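Local atomic coordinates of SspB protein (Streptomyces clavuligerus, PDB entry 6JUF), a protein that probably acts as a metal-dependent DNA nuclease in SspABCD-SspE, a phosphorothioation-sensing bacterial defence system with broad activity against phages. Residues T88-W93 with P328-W333; D147-I152 with S168-V173; R244-A249 with L300-G305. All blocks are in the same frame, centred on the assembly; numbering follows the deposited sequence.

Contact 1 of 3, residues T88-W93 with P328-W333; sequences TWEARW and PTREDW
Trp89 and Trp333 meet as an offset edge-to-face pair where the N-terminal turns of two helices, 89-95 and 330-336, come together, the second opened by a capping box of Thr329 and Asp332. The ring planes stand 80° apart, with the edge of Trp89 turned toward the face of Trp333. A large flat indole suits position 89 because it is used all round. Its CG lies anti to the backbone N (chi1 177°), and this carries the ring out to the start of the other helix. There, NE1 donates to Pro328 O at 2.9 Å, close to the ring plane and at 158°, so this buried N-H is satisfied by a carbonyl just before the helix. Arg330 CG sits almost squarely over the five-membered ring, 3.7 Å from its centroid, while Trp93 CB lies over the opposite face and Trp311 adds a further edge-to-face neighbour. Past CG the arginine bends at chi3, which brings a face of its guanidinium against the CE3-CZ3 rim of the indole, with NH1 3.4 Å from Trp89 CE3. The same group forms a salt bridge with Glu90 OE2. The modelled approach of NH2 is too short to be trusted, and the bond from NH1 is weak. Arginine thus serves twice, its aliphatic part as a lid and its charged end as a partner for the carboxylate. Trp333 is covered on one face by Trp89 CA and by Arg92, whose aliphatic chain packs there while its NH2 reaches a salt bridge with Asp98. Pro328 CD rests over a face of the Arg92 guanidinium, 3.7 Å from NE. Trp333 NE1 gives its hydrogen bond to Pro87 O, although Trp89 N, another donor, is only 3.3 Å away.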
ATOM      1  N   THR B  88       5.399  -1.016 -21.594  1.00  9.22           N
ATOM      2  CA  THR B  88       6.616  -0.321 -21.911  1.00 10.33           C
ATOM      3  C   THR B  88       7.781  -1.083 -21.332  1.00  9.18           C
ATOM      4  O   THR B  88       7.584  -1.917 -20.394  1.00  9.43           O
ATOM      5  CB  THR B  88       6.584   1.083 -21.308  1.00 10.57           C
ATOM      6  OG1 THR B  88       6.428   0.945 -19.880  1.00  8.95           O
ATOM      7  CG2 THR B  88       5.431   1.890 -21.840  1.00  8.84           C
ATOM      8  N   TRP B  89       8.975  -0.809 -21.780  1.00  8.90           N
ATOM      9  CA  TRP B  89      10.163  -1.430 -21.204  1.00 10.79           C
ATOM     10  C   TRP B  89      10.266  -1.048 -19.754  1.00 12.77           C
ATOM     11  O   TRP B  89      10.728  -1.859 -18.940  1.00 11.17           O
ATOM     12  CB  TRP B  89      11.370  -0.995 -22.027  1.00 12.50           C
ATOM     13  CG  TRP B  89      12.682  -1.528 -21.456  1.00 12.11           C
ATOM     14  CD1 TRP B  89      13.342  -2.702 -21.807  1.00 15.11           C
ATOM     15  CD2 TRP B  89      13.529  -0.922 -20.409  1.00 12.05           C
ATOM     16  NE1 TRP B  89      14.523  -2.830 -21.115  1.00 12.76           N
ATOM     17  CE2 TRP B  89      14.664  -1.817 -20.223  1.00 12.26           C
ATOM     18  CE3 TRP B  89      13.420   0.216 -19.623  1.00 13.03           C
ATOM     19  CZ2 TRP B  89      15.714  -1.520 -19.339  1.00 11.83           C
ATOM     20  CZ3 TRP B  89      14.424   0.487 -18.706  1.00 14.12           C
ATOM     21  CH2 TRP B  89      15.554  -0.354 -18.573  1.00 13.83           C
ATOM     22  N   GLU B  90       9.838   0.180 -19.381  1.00 10.25           N
ATOM     23  CA  GLU B  90       9.884   0.552 -17.980  1.00 11.80           C
ATOM     24  C   GLU B  90       9.021  -0.336 -17.086  1.00 10.30           C
ATOM     25  O   GLU B  90       9.369  -0.636 -15.920  1.00  9.93           O
ATOM     26  CB  GLU B  90       9.527   2.084 -17.769  1.00  9.43           C
ATOM     27  CG  GLU B  90      10.626   3.029 -18.223  1.00 10.58           C
ATOM     28  CD  GLU B  90      10.775   3.191 -19.723  1.00  9.79           C
ATOM     29  OE1 GLU B  90       9.851   2.737 -20.518  1.00 10.39           O
ATOM     30  OE2 GLU B  90      11.760   3.787 -20.118  1.00 14.96           O
ATOM     31  N   ALA B  91       7.846  -0.741 -17.581  1.00  9.40           N
ATOM     32  CA  ALA B  91       6.995  -1.636 -16.827  1.00  8.94           C
ATOM     33  C   ALA B  91       7.687  -3.010 -16.707  1.00  9.91           C
ATOM     34  O   ALA B  91       7.672  -3.605 -15.614  1.00  8.60           O
ATOM     35  CB  ALA B  91       5.632  -1.811 -17.499  1.00  8.38           C
ATOM     36  N   ARG B  92       8.334  -3.500 -17.761  1.00 10.16           N
ATOM     37  CA  ARG B  92       9.101  -4.752 -17.654  1.00 10.61           C
ATOM     38  C   ARG B  92      10.208  -4.588 -16.576  1.00  9.47           C
ATOM     39  O   ARG B  92      10.434  -5.538 -15.835  1.00 10.20           O
ATOM     40  CB  ARG B  92       9.743  -5.101 -19.004  1.00 12.29           C
ATOM     41  CG  ARG B  92      10.769  -6.220 -19.001  1.00 13.09           C
ATOM     42  CD  ARG B  92      10.117  -7.542 -18.606  1.00 11.44           C
ATOM     43  NE  ARG B  92      11.060  -8.682 -18.530  1.00 14.34           N
ATOM     44  CZ  ARG B  92      11.761  -9.014 -17.446  1.00 16.35           C
ATOM     45  NH1 ARG B  92      11.744  -8.258 -16.326  1.00 14.62           N
ATOM     46  NH2 ARG B  92      12.558 -10.092 -17.492  1.00 18.56           N
ATOM     47  N   TRP B  93      10.889  -3.455 -16.531  1.00  8.89           N
ATOM     48  CA  TRP B  93      11.978  -3.260 -15.592  1.00 10.85           C
ATOM     49  C   TRP B  93      11.441  -3.201 -14.162  1.00 10.61           C
ATOM     50  O   TRP B  93      12.066  -3.713 -13.251  1.00 10.19           O
ATOM     51  CB  TRP B  93      12.753  -2.013 -16.000  1.00  9.72           C
ATOM     52  CG  TRP B  93      13.787  -1.616 -14.984  1.00  9.48           C
ATOM     53  CD1 TRP B  93      15.122  -1.995 -14.917  1.00  9.82           C
ATOM     54  CD2 TRP B  93      13.579  -0.691 -13.869  1.00  8.96           C
ATOM     55  NE1 TRP B  93      15.721  -1.426 -13.822  1.00 10.05           N
ATOM     56  CE2 TRP B  93      14.832  -0.614 -13.157  1.00  9.05           C
ATOM     57  CE3 TRP B  93      12.476   0.054 -13.405  1.00  8.98           C
ATOM     58  CZ2 TRP B  93      14.995   0.192 -12.011  1.00  9.71           C
ATOM     59  CZ3 TRP B  93      12.678   0.881 -12.288  1.00  9.87           C
ATOM     60  CH2 TRP B  93      13.919   0.903 -11.597  1.00  8.31           C
ATOM     61  N   PRO B 328      15.651  -8.229 -20.807  1.00 14.27           N
ATOM     62  CA  PRO B 328      15.703  -7.662 -22.170  1.00 15.36           C
ATOM     63  C   PRO B 328      16.243  -6.255 -22.252  1.00 13.73           C
ATOM     64  O   PRO B 328      15.878  -5.415 -21.372  1.00 15.38           O
ATOM     65  CB  PRO B 328      14.244  -7.626 -22.595  1.00 14.64           C
ATOM     66  CG  PRO B 328      13.453  -7.589 -21.323  1.00 17.12           C
ATOM     67  CD  PRO B 328      14.260  -8.277 -20.245  1.00 15.15           C
ATOM     68  N   THR B 329      17.057  -5.963 -23.267  1.00 14.95           N
ATOM     69  CA  THR B 329      17.414  -4.588 -23.599  1.00 14.59           C
ATOM     70  C   THR B 329      16.174  -3.828 -24.101  1.00 13.94           C
ATOM     71  O   THR B 329      15.135  -4.456 -24.418  1.00 12.53           O
ATOM     72  CB  THR B 329      18.490  -4.538 -24.672  1.00 16.88           C
ATOM     73  OG1 THR B 329      18.014  -5.095 -25.917  1.00 16.68           O
ATOM     74  CG2 THR B 329      19.770  -5.285 -24.171  1.00 16.72           C
ATOM     75  N   ARG B 330      16.270  -2.513 -24.201  1.00 12.88           N
ATOM     76  CA  ARG B 330      15.177  -1.763 -24.804  1.00 13.52           C
ATOM     77  C   ARG B 330      14.971  -2.257 -26.257  1.00 16.22           C
ATOM     78  O   ARG B 330      13.826  -2.294 -26.765  1.00 13.64           O
ATOM     79  CB  ARG B 330      15.502  -0.265 -24.718  1.00 15.71           C
ATOM     80  CG  ARG B 330      15.679   0.229 -23.268  1.00 19.83           C
ATOM     81  CD  ARG B 330      15.955   1.725 -23.137  1.00 24.46           C
ATOM     82  NE  ARG B 330      14.658   2.258 -23.048  1.00 32.01           N
ATOM     83  CZ  ARG B 330      14.045   2.780 -21.980  1.00 18.02           C
ATOM     84  NH1 ARG B 330      14.643   3.137 -20.813  1.00 16.85           N
ATOM     85  NH2 ARG B 330      12.825   3.077 -22.169  1.00 23.24           N
ATOM     86  N   GLU B 331      16.047  -2.666 -26.914  1.00 15.03           N
ATOM     87  CA  GLU B 331      15.976  -3.042 -28.326  1.00 18.16           C
ATOM     88  C   GLU B 331      15.232  -4.362 -28.464  1.00 17.71           C
ATOM     89  O   GLU B 331      14.470  -4.569 -29.402  1.00 19.54           O
ATOM     90  CB  GLU B 331      17.414  -3.186 -28.899  1.00 19.29           C
ATOM     91  CG  GLU B 331      18.263  -1.915 -29.066  1.00 26.27           C
ATOM     92  CD  GLU B 331      18.636  -1.159 -27.768  1.00 31.20           C
ATOM     93  OE1 GLU B 331      18.876   0.082 -27.869  1.00 53.42           O
ATOM     94  OE2 GLU B 331      18.708  -1.740 -26.630  1.00 20.72           O
ATOM     95  N   ASP B 332      15.509  -5.295 -27.563  1.00 16.78           N
ATOM     96  CA  ASP B 332      14.871  -6.592 -27.509  1.00 15.93           C
ATOM     97  C   ASP B 332      13.397  -6.416 -27.279  1.00 14.94           C
ATOM     98  O   ASP B 332      12.557  -7.034 -27.953  1.00 18.86           O
ATOM     99  CB  ASP B 332      15.354  -7.416 -26.331  1.00 15.20           C
ATOM    100  CG  ASP B 332      16.785  -7.897 -26.448  1.00 20.48           C
ATOM    101  OD1 ASP B 332      17.323  -8.082 -27.553  1.00 25.15           O
ATOM    102  OD2 ASP B 332      17.361  -8.144 -25.336  1.00 20.31           O
ATOM    103  N   TRP B 333      13.081  -5.541 -26.322  1.00 13.62           N
ATOM    104  CA  TRP B 333      11.678  -5.233 -26.049  1.00 12.29           C
ATOM    105  C   TRP B 333      10.955  -4.561 -27.210  1.00 12.07           C
ATOM    106  O   TRP B 333       9.756  -4.905 -27.468  1.00 13.57           O
ATOM    107  CB  TRP B 333      11.645  -4.378 -24.769  1.00 14.51           C
ATOM    108  CG  TRP B 333      10.303  -4.308 -24.112  1.00 12.60           C
ATOM    109  CD1 TRP B 333       9.393  -3.266 -24.135  1.00 11.35           C
ATOM    110  CD2 TRP B 333       9.702  -5.343 -23.293  1.00 12.04           C
ATOM    111  NE1 TRP B 333       8.246  -3.602 -23.405  1.00 12.80           N
ATOM    112  CE2 TRP B 333       8.382  -4.850 -22.872  1.00 11.32           C
ATOM    113  CE3 TRP B 333      10.108  -6.634 -22.899  1.00 15.06           C
ATOM    114  CZ2 TRP B 333       7.541  -5.619 -22.076  1.00 12.03           C
ATOM    115  CZ3 TRP B 333       9.257  -7.417 -22.118  1.00 11.49           C
ATOM    116  CH2 TRP B 333       7.981  -6.933 -21.702  1.00 12.67           C
TER

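Contact 2 of 3, residues D147-I152 with S168-V173; sequences DLTQVI and SIAKDV
Ile152 and Ile169 pack methyl against methyl, CG2 to CG2 at 3.6 Å, between the consecutive helices 145-159 and 166-180. These short segments run at 128° to each other, with their axes 9.2 Å apart at closest approach. Together with helix 129-137 and the three-stranded sheet of strands 142-144, 208-211 and 218-221, the pair is consistent with the second and third helices of a winged-helix domain. The tight side is almost wholly apolar. Ile152 slides past Ile169 and Val173 in opposite directions, and its CD1 reaches Val173 CG2 at 3.7 Å. With Val173 CG1 anti to the backbone N (chi1 171°), CG2 is the branch left anti to the carbonyl carbon, and it faces the other helix. Leu148 CG closes on this methyl at 3.9 Å, and Thr149 OG1 stands 3.6 Å from the same Val173 CG2. Branched residues suit these places, since each branch can touch a different neighbour, as Ile152 does with CG2 on Ile169 and CD1 on Val173. Helix 129-137 covers this side further, through Ala134 against Leu148 and Val133 against Ile152. The looser side begins at the partly exposed Ala170, whose CB is 4.2 Å from Thr149 OG1. Alanine is small enough for the backbones to come together, the CA atoms of Thr149 and Ala170 being 5.6 Å apart. The threonine hydroxyl is bonded to Leu145 O, one turn earlier in its own helix, and so can lie against hydrocarbon without a polar partner on the other helix. With no hydrogen bond or ion pair joining the segments, their grip rests on dispersion and burial, and it is shape that sets how they fit.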
ATOM      1  N   ASP B 147     -10.094  26.592  -5.158  1.00 14.37           N
ATOM      2  CA  ASP B 147      -8.943  27.383  -5.638  1.00 12.64           C
ATOM      3  C   ASP B 147      -8.091  26.639  -6.662  1.00 10.47           C
ATOM      4  O   ASP B 147      -7.788  27.177  -7.760  1.00 13.07           O
ATOM      5  CB  ASP B 147      -7.963  27.808  -4.526  1.00 12.59           C
ATOM      6  CG  ASP B 147      -8.572  28.794  -3.524  1.00 17.17           C
ATOM      7  OD1 ASP B 147      -9.542  29.549  -3.831  1.00 17.93           O
ATOM      8  OD2 ASP B 147      -8.014  28.750  -2.397  1.00 19.69           O
ATOM      9  N   LEU B 148      -7.798  25.374  -6.354  1.00 11.50           N
ATOM     10  CA  LEU B 148      -7.041  24.563  -7.297  1.00 10.17           C
ATOM     11  C   LEU B 148      -7.796  24.302  -8.597  1.00 10.31           C
ATOM     12  O   LEU B 148      -7.248  24.371  -9.699  1.00 11.95           O
ATOM     13  CB  LEU B 148      -6.574  23.264  -6.654  1.00  9.79           C
ATOM     14  CG  LEU B 148      -5.693  22.390  -7.553  1.00 10.90           C
ATOM     15  CD1 LEU B 148      -4.419  23.123  -8.002  1.00 15.80           C
ATOM     16  CD2 LEU B 148      -5.346  21.118  -6.796  1.00 15.06           C
ATOM     17  N   THR B 149      -9.084  23.992  -8.461  1.00 10.88           N
ATOM     18  CA  THR B 149      -9.907  23.857  -9.647  1.00 10.92           C
ATOM     19  C   THR B 149      -9.820  25.116 -10.547  1.00 12.14           C
ATOM     20  O   THR B 149      -9.630  25.007 -11.770  1.00 13.95           O
ATOM     21  CB  THR B 149     -11.377  23.555  -9.260  1.00 10.54           C
ATOM     22  OG1 THR B 149     -11.411  22.268  -8.623  1.00 12.36           O
ATOM     23  CG2 THR B 149     -12.288  23.561 -10.527  1.00 13.85           C
ATOM     24  N   GLN B 150      -9.929  26.300  -9.933  1.00 11.88           N
ATOM     25  CA  GLN B 150      -9.921  27.548 -10.744  1.00 14.73           C
ATOM     26  C   GLN B 150      -8.585  27.781 -11.463  1.00 12.41           C
ATOM     27  O   GLN B 150      -8.547  28.213 -12.636  1.00 14.20           O
ATOM     28  CB  GLN B 150     -10.363  28.756  -9.896  1.00 21.04           C
ATOM     29  CG  GLN B 150     -11.871  28.712  -9.650  1.00 27.61           C
ATOM     30  CD  GLN B 150     -12.698  28.558 -10.941  1.00 37.60           C
ATOM     31  OE1 GLN B 150     -13.528  27.617 -11.079  1.00 34.43           O
ATOM     32  NE2 GLN B 150     -12.500  29.497 -11.889  1.00 45.23           N
ATOM     33  N   VAL B 151      -7.476  27.451 -10.796  1.00 11.64           N
ATOM     34  CA  VAL B 151      -6.184  27.561 -11.450  1.00 13.29           C
ATOM     35  C   VAL B 151      -6.061  26.623 -12.650  1.00 11.83           C
ATOM     36  O   VAL B 151      -5.599  27.017 -13.702  1.00 13.40           O
ATOM     37  CB  VAL B 151      -5.021  27.438 -10.450  1.00 16.24           C
ATOM     38  CG1 VAL B 151      -3.666  27.525 -11.173  1.00 15.77           C
ATOM     39  CG2 VAL B 151      -5.112  28.603  -9.506  1.00 23.83           C
ATOM     40  N   ILE B 152      -6.518  25.383 -12.482  1.00 10.13           N
ATOM     41  CA  ILE B 152      -6.463  24.456 -13.595  1.00 10.38           C
ATOM     42  C   ILE B 152      -7.357  24.946 -14.756  1.00 12.04           C
ATOM     43  O   ILE B 152      -6.931  24.910 -15.884  1.00 13.55           O
ATOM     44  CB  ILE B 152      -6.834  23.027 -13.195  1.00 10.01           C
ATOM     45  CG1 ILE B 152      -5.816  22.507 -12.165  1.00 10.58           C
ATOM     46  CG2 ILE B 152      -6.875  22.156 -14.427  1.00 11.84           C
ATOM     47  CD1 ILE B 152      -6.314  21.353 -11.315  1.00 10.85           C
ATOM     48  N   SER B 168     -15.180  18.031 -14.748  1.00 10.86           N
ATOM     49  CA  SER B 168     -14.076  17.052 -14.882  1.00 10.33           C
ATOM     50  C   SER B 168     -12.823  17.487 -14.136  1.00  9.53           C
ATOM     51  O   SER B 168     -12.094  16.644 -13.560  1.00  9.40           O
ATOM     52  CB  SER B 168     -13.720  16.839 -16.348  1.00 11.93           C
ATOM     53  OG  SER B 168     -14.855  16.381 -17.044  1.00 13.66           O
ATOM     54  N   ILE B 169     -12.504  18.767 -14.198  1.00 10.43           N
ATOM     55  CA  ILE B 169     -11.322  19.274 -13.478  1.00  9.72           C
ATOM     56  C   ILE B 169     -11.561  19.098 -11.971  1.00 10.08           C
ATOM     57  O   ILE B 169     -10.649  18.705 -11.225  1.00 10.05           O
ATOM     58  CB  ILE B 169     -11.044  20.729 -13.876  1.00  9.89           C
ATOM     59  CG1 ILE B 169     -10.567  20.755 -15.352  1.00 11.71           C
ATOM     60  CG2 ILE B 169     -10.010  21.363 -12.916  1.00 10.81           C
ATOM     61  CD1 ILE B 169     -10.557  22.131 -16.031  1.00 15.44           C
ATOM     62  N   ALA B 170     -12.761  19.406 -11.493  1.00  9.50           N
ATOM     63  CA  ALA B 170     -13.043  19.222 -10.040  1.00  9.86           C
ATOM     64  C   ALA B 170     -12.872  17.753  -9.651  1.00 10.32           C
ATOM     65  O   ALA B 170     -12.440  17.463  -8.533  1.00 10.95           O
ATOM     66  CB  ALA B 170     -14.479  19.661  -9.696  1.00 12.97           C
ATOM     67  N   LYS B 171     -13.216  16.828 -10.552  1.00 10.32           N
ATOM     68  CA  LYS B 171     -13.030  15.393 -10.265  1.00  7.84           C
ATOM     69  C   LYS B 171     -11.516  15.067 -10.226  1.00  9.01           C
ATOM     70  O   LYS B 171     -11.100  14.225  -9.357  1.00  8.50           O
ATOM     71  CB  LYS B 171     -13.733  14.564 -11.344  1.00  9.99           C
ATOM     72  CG  LYS B 171     -15.253  14.558 -11.147  1.00 12.62           C
ATOM     73  CD  LYS B 171     -15.962  14.067 -12.396  1.00 14.47           C
ATOM     74  CE  LYS B 171     -17.476  14.115 -12.188  1.00 17.63           C
ATOM     75  NZ  LYS B 171     -18.195  13.962 -13.462  1.00 20.24           N
ATOM     76  N   ASP B 172     -10.709  15.707 -11.088  1.00  8.00           N
ATOM     77  CA  ASP B 172      -9.227  15.524 -11.005  1.00  8.39           C
ATOM     78  C   ASP B 172      -8.733  16.009  -9.637  1.00  8.58           C
ATOM     79  O   ASP B 172      -7.878  15.365  -9.006  1.00  9.39           O
ATOM     80  CB  ASP B 172      -8.483  16.298 -12.095  1.00  7.55           C
ATOM     81  CG  ASP B 172      -8.547  15.643 -13.443  1.00  7.69           C
ATOM     82  OD1 ASP B 172      -8.973  14.464 -13.520  1.00  8.11           O
ATOM     83  OD2 ASP B 172      -8.144  16.305 -14.416  1.00  9.36           O
ATOM     84  N   VAL B 173      -9.244  17.140  -9.175  1.00  7.23           N
ATOM     85  CA  VAL B 173      -8.774  17.684  -7.905  1.00  8.72           C
ATOM     86  C   VAL B 173      -9.141  16.791  -6.778  1.00  8.04           C
ATOM     87  O   VAL B 173      -8.346  16.558  -5.863  1.00  8.92           O
ATOM     88  CB  VAL B 173      -9.279  19.128  -7.727  1.00  8.07           C
ATOM     89  CG1 VAL B 173      -8.998  19.656  -6.334  1.00  8.95           C
ATOM     90  CG2 VAL B 173      -8.571  20.024  -8.735  1.00  9.37           C
TER

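Contact 3 of 3, residues R244-A249 with L300-G305; sequences RTTRNA and LTFTSG
Phe302 meets Asn248 and Thr246 with the edge of its ring, where the loop entering strand 250-253 passes the end of strand 298-302. The two strands are neighbours in an antiparallel sheet of order 1-3-2, consistent with a winged-helix domain. Asn248 O lies near the ring plane, 3.4 Å from CE2, so the carbonyl faces the weakly positive rim of ring hydrogens, while Thr246 CG2 touches the same CE2 at 4.1 Å. Along the backbone, Ala249 CA makes a CH...O contact with Phe302 O at 3.2 Å, and its small CB fits beside Thr303 O. Gly305, just before helix 306-317, lets Arg247 O come to within 3.3 Å of its CA. Phe302 CG stands between its own backbone N and carbonyl carbon (chi1 35°), which turns the ring from the strand under the loop. There Leu239, Ala242 and Leu309, from the flanking helices, hold it, while backbone hydrogen bonding of Phe302 with Gly250 joins the strands. Threonine suits the loop because its hydroxyl closes an ST turn: Thr246 OG1 accepts from Asn248 N at 3.2 Å, 161° at the hydrogen.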
ATOM      1  N   ARG B 244      15.445  15.610 -21.385  1.00 11.31           N
ATOM      2  CA  ARG B 244      14.353  16.115 -22.175  1.00 12.21           C
ATOM      3  C   ARG B 244      14.871  17.035 -23.276  1.00 15.84           C
ATOM      4  O   ARG B 244      14.252  17.108 -24.308  1.00 18.37           O
ATOM      5  CB  ARG B 244      13.391  16.908 -21.279  1.00 13.23           C
ATOM      6  CG  ARG B 244      12.711  16.034 -20.259  1.00 10.67           C
ATOM      7  CD  ARG B 244      11.775  16.916 -19.423  1.00 14.34           C
ATOM      8  NE  ARG B 244      11.123  16.143 -18.335  1.00 12.27           N
ATOM      9  CZ  ARG B 244      10.040  16.526 -17.672  1.00 14.08           C
ATOM     10  NH1 ARG B 244       9.445  17.729 -17.877  1.00 14.83           N
ATOM     11  NH2 ARG B 244       9.536  15.684 -16.735  1.00 13.04           N
ATOM     12  N   THR B 245      16.003  17.703 -23.055  1.00 18.30           N
ATOM     13  CA  THR B 245      16.455  18.729 -24.005  1.00 20.84           C
ATOM     14  C   THR B 245      17.862  18.432 -24.536  1.00 20.37           C
ATOM     15  O   THR B 245      18.342  19.085 -25.454  1.00 28.15           O
ATOM     16  CB  THR B 245      16.393  20.151 -23.417  1.00 22.05           C
ATOM     17  OG1 THR B 245      17.171  20.200 -22.220  1.00 21.78           O
ATOM     18  CG2 THR B 245      14.971  20.554 -23.099  1.00 20.66           C
ATOM     19  N   THR B 246      18.550  17.444 -23.971  1.00 18.27           N
ATOM     20  CA  THR B 246      19.847  17.101 -24.579  1.00 23.18           C
ATOM     21  C   THR B 246      20.209  15.638 -24.527  1.00 24.42           C
ATOM     22  O   THR B 246      19.862  14.934 -23.580  1.00 20.46           O
ATOM     23  CB  THR B 246      21.014  17.965 -24.061  1.00 22.70           C
ATOM     24  OG1 THR B 246      22.205  17.638 -24.804  1.00 23.91           O
ATOM     25  CG2 THR B 246      21.273  17.783 -22.596  1.00 24.30           C
ATOM     26  N   ARG B 247      20.944  15.206 -25.537  1.00 20.50           N
ATOM     27  CA  ARG B 247      21.290  13.809 -25.743  1.00 27.37           C
ATOM     28  C   ARG B 247      22.804  13.634 -25.519  1.00 23.94           C
ATOM     29  O   ARG B 247      23.377  12.526 -25.656  1.00 24.78           O
ATOM     30  CB  ARG B 247      20.911  13.447 -27.195  1.00 34.68           C
ATOM     31  CG  ARG B 247      20.772  11.968 -27.474  1.00 44.18           C
ATOM     32  CD  ARG B 247      20.554  11.673 -28.957  1.00 42.24           C
ATOM     33  NE  ARG B 247      19.525  12.531 -29.555  1.00 52.88           N
ATOM     34  CZ  ARG B 247      18.207  12.291 -29.533  1.00 55.25           C
ATOM     35  NH1 ARG B 247      17.714  11.206 -28.939  1.00 53.31           N
ATOM     36  NH2 ARG B 247      17.373  13.147 -30.114  1.00 46.72           N
ATOM     37  N   ASN B 248      23.453  14.727 -25.180  1.00 22.23           N
ATOM     38  CA  ASN B 248      24.908  14.803 -25.188  1.00 23.44           C
ATOM     39  C   ASN B 248      25.453  15.264 -23.853  1.00 19.55           C
ATOM     40  O   ASN B 248      24.674  15.642 -22.952  1.00 17.22           O
ATOM     41  CB  ASN B 248      25.367  15.801 -26.261  1.00 28.85           C
ATOM     42  CG  ASN B 248      24.964  15.386 -27.676  1.00 32.53           C
ATOM     43  OD1 ASN B 248      25.205  14.248 -28.100  1.00 34.78           O
ATOM     44  ND2 ASN B 248      24.354  16.321 -28.417  1.00 27.16           N
ATOM     45  N   ALA B 249      26.778  15.299 -23.720  1.00 18.61           N
ATOM     46  CA  ALA B 249      27.421  15.904 -22.557  1.00 14.79           C
ATOM     47  C   ALA B 249      26.857  17.292 -22.378  1.00 15.46           C
ATOM     48  O   ALA B 249      26.577  17.986 -23.361  1.00 18.01           O
ATOM     49  CB  ALA B 249      28.924  16.004 -22.751  1.00 15.90           C
ATOM     50  N   LEU B 300      24.929  20.769 -12.168  1.00 12.82           N
ATOM     51  CA  LEU B 300      25.274  19.360 -12.394  1.00 13.51           C
ATOM     52  C   LEU B 300      25.801  19.184 -13.811  1.00 14.23           C
ATOM     53  O   LEU B 300      25.152  19.592 -14.796  1.00 11.60           O
ATOM     54  CB  LEU B 300      24.027  18.503 -12.197  1.00 14.38           C
ATOM     55  CG  LEU B 300      24.052  17.024 -12.645  1.00 13.16           C
ATOM     56  CD1 LEU B 300      24.980  16.221 -11.736  1.00 15.80           C
ATOM     57  CD2 LEU B 300      22.616  16.459 -12.628  1.00 12.87           C
ATOM     58  N   THR B 301      27.010  18.617 -13.935  1.00 13.17           N
ATOM     59  CA  THR B 301      27.569  18.342 -15.233  1.00 13.22           C
ATOM     60  C   THR B 301      27.572  16.846 -15.506  1.00 13.39           C
ATOM     61  O   THR B 301      27.695  16.027 -14.564  1.00 12.93           O
ATOM     62  CB  THR B 301      28.975  18.926 -15.383  1.00 13.98           C
ATOM     63  OG1 THR B 301      29.902  18.196 -14.559  1.00 15.76           O
ATOM     64  CG2 THR B 301      28.932  20.434 -15.047  1.00 11.13           C
ATOM     65  N   PHE B 302      27.472  16.494 -16.779  1.00 12.10           N
ATOM     66  CA  PHE B 302      27.559  15.102 -17.206  1.00 11.78           C
ATOM     67  C   PHE B 302      28.388  14.989 -18.505  1.00 13.08           C
ATOM     68  O   PHE B 302      28.175  15.793 -19.433  1.00 15.02           O
ATOM     69  CB  PHE B 302      26.120  14.479 -17.384  1.00 12.00           C
ATOM     70  CG  PHE B 302      25.077  15.478 -17.924  1.00 12.50           C
ATOM     71  CD1 PHE B 302      24.368  16.304 -17.019  1.00 12.88           C
ATOM     72  CD2 PHE B 302      24.828  15.613 -19.295  1.00 13.72           C
ATOM     73  CE1 PHE B 302      23.463  17.236 -17.514  1.00 14.18           C
ATOM     74  CE2 PHE B 302      23.901  16.560 -19.753  1.00 13.90           C
ATOM     75  CZ  PHE B 302      23.223  17.355 -18.859  1.00 14.43           C
ATOM     76  N   THR B 303      29.337  14.035 -18.540  1.00 14.53           N
ATOM     77  CA  THR B 303      30.352  13.978 -19.640  1.00 15.62           C
ATOM     78  C   THR B 303      29.811  13.155 -20.806  1.00 18.41           C
ATOM     79  O   THR B 303      30.494  12.977 -21.832  1.00 18.51           O
ATOM     80  CB  THR B 303      31.655  13.331 -19.155  1.00 17.47           C
ATOM     81  OG1 THR B 303      31.377  12.011 -18.611  1.00 17.95           O
ATOM     82  CG2 THR B 303      32.373  14.197 -18.128  1.00 18.69           C
ATOM     83  N   SER B 304      28.587  12.625 -20.643  1.00 14.95           N
ATOM     84  CA  SER B 304      27.923  11.935 -21.743  1.00 20.37           C
ATOM     85  C   SER B 304      26.437  12.088 -21.594  1.00 15.82           C
ATOM     86  O   SER B 304      25.986  12.784 -20.675  1.00 15.10           O
ATOM     87  CB  SER B 304      28.346  10.445 -21.857  1.00 21.39           C
ATOM     88  OG  SER B 304      27.912   9.674 -20.733  1.00 20.76           O
ATOM     89  N   GLY B 305      25.668  11.530 -22.523  1.00 16.10           N
ATOM     90  CA  GLY B 305      24.219  11.755 -22.599  1.00 17.68           C
ATOM     91  C   GLY B 305      23.551  11.482 -21.264  1.00 15.04           C
ATOM     92  O   GLY B 305      23.753  10.420 -20.665  1.00 14.50           O
TER

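Overall arrangement
Contact 1 ties residues far apart in sequence, and both other contacts fall within the chain it spans. Contact 2 closes before contact 3 opens; they belong to two helix-and-sheet units with the same strand order, lie on opposite sides of the chain's centre, and are about 36 Å apart between centres. Contacts 1 and 3 are closer, about 22 Å between centres and 11 Å between nearest atoms, and helix 306-317 supplies partners to both: Trp311 to contact 1, Leu309 to contact 3. All three lie away from the magnesium-binding Glu18, which holds no metal here, although Asp172 of contact 2 hydrogen-bonds to His17, its neighbour in sequence.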